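PDB 2FZF: hypothetical protein from Pyrococcus furiosus, which is of unknown function but belongs to the rubrerythrin family of the ferritin clan, whose members commonly carry a di-iron site in a four-helix bundle. Local coordinates for residues Arg98-Val103 with Ile107-Trp112; Glu23-Ala28 with Ala67-Leu72. One frame throughout, in Å; residues are numbered along the deposited sequence.

Interaction 1 (Arg98-Val103 with Ile107-Trp112); sequences RELEKV and IDLIRW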
loop_
_atom_site.group_PDB
_atom_site.type_symbol
_atom_site.label_atom_id
_atom_site.label_comp_id
_atom_site.label_asym_id
_atom_site.label_seq_id
_atom_site.Cartn_x
_atom_site.Cartn_y
_atom_site.Cartn_z
ATOM N N ARG A 98 20.996 1.619 16.352
ATOM C CA ARG A 98 21.109 2.831 17.171
ATOM C C ARG A 98 19.767 3.329 17.712
ATOM O O ARG A 98 18.704 2.854 17.314
ATOM C CB ARG A 98 21.770 3.958 16.365
ATOM C CG ARG A 98 21.099 4.298 15.029
ATOM C CD ARG A 98 21.841 5.450 14.341
ATOM N NE ARG A 98 21.740 5.443 12.871
ATOM C CZ ARG A 98 20.857 6.136 12.152
ATOM N NH1 ARG A 98 20.874 6.046 10.828
ATOM N NH2 ARG A 98 19.966 6.924 12.743
ATOM N N GLU A 99 19.814 4.295 18.621
ATOM C CA GLU A 99 18.590 4.838 19.188
ATOM C C GLU A 99 18.189 6.111 18.444
ATOM O O GLU A 99 19.021 6.979 18.173
ATOM C CB GLU A 99 18.785 5.113 20.684
ATOM C CG GLU A 99 19.342 3.908 21.462
ATOM C CD GLU A 99 19.460 4.154 22.966
ATOM O OE1 GLU A 99 20.059 5.183 23.360
ATOM O OE2 GLU A 99 18.962 3.308 23.752
ATOM N N LEU A 100 16.911 6.196 18.096
ATOM C CA LEU A 100 16.369 7.345 17.382
ATOM C C LEU A 100 16.120 8.457 18.387
ATOM O O LEU A 100 15.261 8.335 19.256
ATOM C CB LEU A 100 15.075 6.944 16.685
ATOM C CG LEU A 100 15.312 5.760 15.739
ATOM C CD1 LEU A 100 13.993 5.113 15.386
ATOM C CD2 LEU A 100 16.057 6.224 14.488
ATOM N N GLU A 101 16.875 9.542 18.245
ATOM C CA GLU A 101 16.797 10.675 19.155
ATOM C C GLU A 101 15.845 11.777 18.714
ATOM O O GLU A 101 15.195 12.430 19.534
ATOM C CB GLU A 101 18.189 11.277 19.331
ATOM C CG GLU A 101 19.269 10.302 19.798
ATOM C CD GLU A 101 20.585 10.525 19.063
ATOM O OE1 GLU A 101 21.613 9.937 19.468
ATOM O OE2 GLU A 101 20.584 11.287 18.069
ATOM N N LYS A 102 15.772 11.992 17.414
ATOM C CA LYS A 102 14.919 13.035 16.888
ATOM C C LYS A 102 14.042 12.511 15.779
ATOM O O LYS A 102 14.284 11.436 15.237
ATOM C CB LYS A 102 15.787 14.176 16.369
ATOM C CG LYS A 102 17.102 13.689 15.826
ATOM C CD LYS A 102 18.006 14.827 15.488
ATOM C CE LYS A 102 19.402 14.316 15.307
ATOM N NZ LYS A 102 19.863 13.804 16.613
ATOM N N VAL A 103 13.015 13.285 15.451
ATOM C CA VAL A 103 12.089 12.927 14.390
ATOM C C VAL A 103 12.812 12.882 13.042
ATOM O O VAL A 103 12.431 12.117 12.161
ATOM C CB VAL A 103 10.939 13.952 14.283
ATOM C CG1 VAL A 103 9.918 13.487 13.250
ATOM C CG2 VAL A 103 10.287 14.150 15.639
ATOM N N ILE A 107 12.576 10.307 10.011
ATOM C CA ILE A 107 12.307 10.796 8.660
ATOM C C ILE A 107 13.242 10.170 7.633
ATOM O O ILE A 107 12.801 9.647 6.614
ATOM C CB ILE A 107 12.476 12.324 8.563
ATOM C CG1 ILE A 107 11.545 13.022 9.563
ATOM C CG2 ILE A 107 12.184 12.791 7.128
ATOM C CD1 ILE A 107 10.061 12.777 9.320
ATOM N N ASP A 108 14.537 10.241 7.912
ATOM C CA ASP A 108 15.557 9.694 7.036
ATOM C C ASP A 108 15.281 8.226 6.728
ATOM O O ASP A 108 15.137 7.852 5.568
ATOM C CB ASP A 108 16.937 9.842 7.701
ATOM C CG ASP A 108 17.415 11.309 7.793
ATOM O OD1 ASP A 108 18.454 11.559 8.449
ATOM O OD2 ASP A 108 16.765 12.199 7.202
ATOM N N LEU A 109 15.203 7.410 7.776
ATOM C CA LEU A 109 14.951 5.975 7.658
ATOM C C LEU A 109 13.662 5.620 6.901
ATOM O O LEU A 109 13.615 4.606 6.203
ATOM C CB LEU A 109 14.921 5.335 9.060
ATOM C CG LEU A 109 16.178 4.731 9.711
ATOM C CD1 LEU A 109 16.841 3.838 8.687
ATOM C CD2 LEU A 109 17.140 5.786 10.182
ATOM N N ILE A 110 12.609 6.424 7.042
ATOM C CA ILE A 110 11.379 6.122 6.306
ATOM C C ILE A 110 11.582 6.547 4.851
ATOM O O ILE A 110 11.086 5.902 3.940
ATOM C CB ILE A 110 10.125 6.871 6.863
ATOM C CG1 ILE A 110 9.809 6.438 8.305
ATOM C CG2 ILE A 110 8.918 6.565 5.994
ATOM C CD1 ILE A 110 9.371 5.000 8.461
ATOM N N ARG A 111 12.330 7.625 4.633
ATOM C CA ARG A 111 12.575 8.126 3.280
ATOM C C ARG A 111 13.353 7.103 2.459
ATOM O O ARG A 111 13.025 6.864 1.300
ATOM C CB ARG A 111 13.332 9.452 3.355
ATOM C CG ARG A 111 13.043 10.411 2.200
ATOM C CD ARG A 111 13.771 11.718 2.386
ATOM N NE ARG A 111 15.195 11.479 2.610
ATOM C CZ ARG A 111 15.833 11.779 3.739
ATOM N NH1 ARG A 111 17.125 11.518 3.859
ATOM N NH2 ARG A 111 15.184 12.350 4.745
ATOM N N TRP A 112 14.378 6.502 3.073
ATOM C CA TRP A 112 15.199 5.472 2.429
ATOM C C TRP A 112 14.406 4.191 2.192
ATOM O O TRP A 112 14.647 3.470 1.226
ATOM C CB TRP A 112 16.426 5.136 3.286
ATOM C CG TRP A 112 17.602 6.042 3.021
ATOM C CD1 TRP A 112 18.077 7.052 3.825
ATOM C CD2 TRP A 112 18.377 6.093 1.817
ATOM N NE1 TRP A 112 19.087 7.729 3.186
ATOM C CE2 TRP A 112 19.294 7.162 1.951
ATOM C CE3 TRP A 112 18.383 5.340 0.626
ATOM C CZ2 TRP A 112 20.207 7.504 0.946
ATOM C CZ3 TRP A 112 19.296 5.681 -0.379
ATOM C CH2 TRP A 112 20.192 6.751 -0.208
#

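Interaction 2 (Glu23-Ala28 with Ala67-Leu72); sequences ELLGMA and ALLRKL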
loop_
_atom_site.group_PDB
_atom_site.type_symbol
_atom_site.label_atom_id
_atom_site.label_comp_id
_atom_site.label_asym_id
_atom_site.label_seq_id
_atom_site.Cartn_x
_atom_site.Cartn_y
_atom_site.Cartn_z
ATOM N N GLU A 23 21.371 -14.774 -10.924
ATOM C CA GLU A 23 22.120 -13.775 -10.172
ATOM C C GLU A 23 21.153 -12.735 -9.654
ATOM O O GLU A 23 21.231 -12.300 -8.501
ATOM C CB GLU A 23 23.160 -13.107 -11.067
ATOM C CG GLU A 23 24.480 -13.853 -11.119
ATOM C CD GLU A 23 25.524 -13.140 -11.959
ATOM O OE1 GLU A 23 26.726 -13.359 -11.704
ATOM O OE2 GLU A 23 25.140 -12.374 -12.871
ATOM N N LEU A 24 20.238 -12.337 -10.526
ATOM C CA LEU A 24 19.238 -11.364 -10.156
ATOM C C LEU A 24 18.375 -11.969 -9.052
ATOM O O LEU A 24 18.228 -11.376 -7.985
ATOM C CB LEU A 24 18.395 -10.970 -11.378
ATOM C CG LEU A 24 19.137 -10.142 -12.444
ATOM C CD1 LEU A 24 18.192 -9.797 -13.584
ATOM C CD2 LEU A 24 19.695 -8.872 -11.818
ATOM N N LEU A 25 17.822 -13.154 -9.282
ATOM C CA LEU A 25 17.010 -13.762 -8.240
ATOM C C LEU A 25 17.782 -13.814 -6.923
ATOM O O LEU A 25 17.195 -13.630 -5.861
ATOM C CB LEU A 25 16.550 -15.164 -8.636
ATOM C CG LEU A 25 15.444 -15.222 -9.694
ATOM C CD1 LEU A 25 15.270 -16.651 -10.101
ATOM C CD2 LEU A 25 14.147 -14.660 -9.176
ATOM N N GLY A 26 19.089 -14.049 -6.980
ATOM C CA GLY A 26 19.859 -14.072 -5.750
ATOM C C GLY A 26 19.839 -12.694 -5.090
ATOM O O GLY A 26 19.741 -12.563 -3.870
ATOM N N MET A 27 19.946 -11.662 -5.921
ATOM C CA MET A 27 19.920 -10.277 -5.474
ATOM C C MET A 27 18.600 -10.005 -4.774
ATOM O O MET A 27 18.576 -9.430 -3.683
ATOM C CB MET A 27 20.070 -9.331 -6.671
ATOM C CG MET A 27 21.494 -9.218 -7.199
ATOM S SD MET A 27 21.752 -7.925 -8.473
ATOM C CE MET A 27 20.819 -6.583 -7.755
ATOM N N ALA A 28 17.512 -10.425 -5.422
ATOM C CA ALA A 28 16.149 -10.260 -4.900
ATOM C C ALA A 28 16.036 -10.855 -3.506
ATOM O O ALA A 28 15.615 -10.186 -2.570
ATOM C CB ALA A 28 15.159 -10.933 -5.826
ATOM N N ALA A 67 10.774 -16.598 1.170
ATOM C CA ALA A 67 10.399 -17.983 0.928
ATOM C C ALA A 67 9.768 -18.131 -0.456
ATOM O O ALA A 67 9.944 -19.159 -1.103
ATOM C CB ALA A 67 9.440 -18.467 2.014
ATOM N N LEU A 68 9.040 -17.110 -0.913
ATOM C CA LEU A 68 8.412 -17.172 -2.231
ATOM C C LEU A 68 9.449 -17.175 -3.347
ATOM O O LEU A 68 9.326 -17.909 -4.331
ATOM C CB LEU A 68 7.453 -15.991 -2.447
ATOM C CG LEU A 68 6.119 -15.987 -1.676
ATOM C CD1 LEU A 68 5.191 -14.954 -2.301
ATOM C CD2 LEU A 68 5.461 -17.368 -1.723
ATOM N N LEU A 69 10.476 -16.352 -3.192
ATOM C CA LEU A 69 11.524 -16.259 -4.191
ATOM C C LEU A 69 12.380 -17.509 -4.203
ATOM O O LEU A 69 12.762 -17.986 -5.266
ATOM C CB LEU A 69 12.413 -15.046 -3.912
ATOM C CG LEU A 69 11.878 -13.647 -4.189
ATOM C CD1 LEU A 69 12.840 -12.620 -3.653
ATOM C CD2 LEU A 69 11.683 -13.474 -5.669
ATOM N N ARG A 70 12.676 -18.034 -3.015
ATOM C CA ARG A 70 13.517 -19.220 -2.878
ATOM C C ARG A 70 12.837 -20.392 -3.564
ATOM O O ARG A 70 13.495 -21.300 -4.082
ATOM C CB ARG A 70 13.776 -19.542 -1.393
ATOM C CG ARG A 70 14.163 -18.311 -0.573
ATOM C CD ARG A 70 15.176 -18.541 0.544
ATOM N NE ARG A 70 16.507 -18.905 0.058
ATOM C CZ ARG A 70 17.657 -18.526 0.625
ATOM N NH1 ARG A 70 17.656 -17.752 1.704
ATOM N NH2 ARG A 70 18.814 -18.951 0.127
ATOM N N LYS A 71 11.510 -20.359 -3.571
ATOM C CA LYS A 71 10.748 -21.410 -4.203
ATOM C C LYS A 71 10.898 -21.304 -5.703
ATOM O O LYS A 71 11.134 -22.306 -6.384
ATOM C CB LYS A 71 9.265 -21.324 -3.837
ATOM C CG LYS A 71 8.455 -22.416 -4.527
ATOM C CD LYS A 71 7.037 -22.528 -4.018
ATOM C CE LYS A 71 6.271 -23.557 -4.831
ATOM N NZ LYS A 71 4.876 -23.770 -4.356
ATOM N N LEU A 72 10.757 -20.090 -6.223
ATOM C CA LEU A 72 10.883 -19.877 -7.656
ATOM C C LEU A 72 12.293 -20.291 -8.092
ATOM O O LEU A 72 12.445 -21.097 -9.002
ATOM C CB LEU A 72 10.628 -18.401 -8.001
ATOM C CG LEU A 72 10.125 -18.036 -9.413
ATOM C CD1 LEU A 72 10.137 -16.537 -9.571
ATOM C CD2 LEU A 72 11.001 -18.653 -10.472
#

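Interaction 1 (Arg98-Val103 with Ile107-Trp112)
Val103 and Ile107 meet through a backbone bond and an apolar pair. Ile107 N donates to Val103 O over 2.8 Å with an N-H...O angle of 152°, though the placing of that oxygen is less certain. Beside it, Val103 CG1 lies 4.0 Å from Ile107 CD1. Ile107 CG1, set beside the backbone N and opposite the carbonyl carbon (chi1 -58°), lets CD1 reach the valine side chain, although the exact placing of this branch is doubtful. Were the isoleucine at this point cut back to an alanine, Val103 CG1 would probably lose its apolar neighbour and a gap would be likely to open toward Tyr158 and Leu161 of helix 134-164.

A second cluster gathers round Leu109 CD2. The Arg98 chain, extended from CG to NE, comes from the opposite direction to the leucine and brings NH1 to 3.8 Å from this methyl, a van der Waals contact in which the methyl meets the guanidinium obliquely. Leu100 CD2 is a looser, apolar neighbour of the same methyl at 4.5 Å. Leu109 also touches Phe38 and Leu42 of helix 21-44, so the cluster bridges loop and bundle.

Charged pairs lie within each segment. Lys102 NZ makes a salt bridge of 3.0 Å to Glu101 OE2. On the helix, Arg111 NH2 reaches Asp108 OD2 at 2.9 Å, near the guanidinium plane and on the anti side of the carboxylate; Gln104 NE2 bonds the same oxygen. The i to i+4 backbone bond is that of helical geometry, near the N-terminal part of the third long rod of a ferritin-like four-helix bundle.

Interaction 2 (Glu23-Ala28 with Ala67-Leu72)
No planar side chain faces another where Leu25 and Ala28 meet Leu69 and Leu72: the contact has neither ring face nor ring edge between its segments, and aliphatic carbons do all the touching. The nearest thing to a flat group here is the backbone carbonyl of Ala28, whose C atom lies 3.7 Å from Leu69 CD1. Aromatic neighbours come from elsewhere in the chain, Tyr124 touching Leu69 and Phe77 touching Leu25.

Leu69 works with both of its branches. CD1 lies 3.6 Å from Ala28 CB, while CD2 stands 4.4 Å from Leu25 CD2. With CG opposite the carbonyl carbon and beside the backbone N (chi1 -73°), the fork straddles the span from Leu25 to Ala28, one branch to each residue. The small alanine lets the leucine methyl come down close to the backbone of helix 21-44.

The two segments run antiparallel, at 163° between their directions, with axes 9.9 Å apart at closest approach. This is the near-antiparallel pairing of the first two rods of a ferritin-like four-helix bundle, the second rod being formed by helices 51-61 and 63-76 in succession. Leu25 and Ala28 are three residues apart, as are Leu69 and Leu72, so each pair lines one side of its helix.

Leu72 enters beyond Leu69. Its CG lies roughly anti to the backbone N (chi1 -155°), and CD1 arrives 4.4 Å from Leu25 CD2, the methyl that also meets Leu69. All four touching residues are buried. From the other two rods, Leu127 of helix 103-129 packs on Leu25, and Met140 and Leu143 of helix 134-164 pack on Leu69.

Overall arrangement
From the N terminus, helix 21-44 supplies the first half of interaction 2. The chain reverses after this helix and runs back through helices 51-61 and 63-76, where residues 67-72 meet 23-28 and close a largely helical loop of 38 intervening residues. Interaction 1 opens only afterwards, in the linker that follows helix 63-76, and closes within a few residues on helix 103-129. The two contacts are therefore in series, neither nesting nor crossing. Their centres lie 29 Å apart on opposite sides of the chain's centre. Interaction 2 ties two bundle rods together in the interior, whereas interaction 1 fastens the linker to the next rod near the surface.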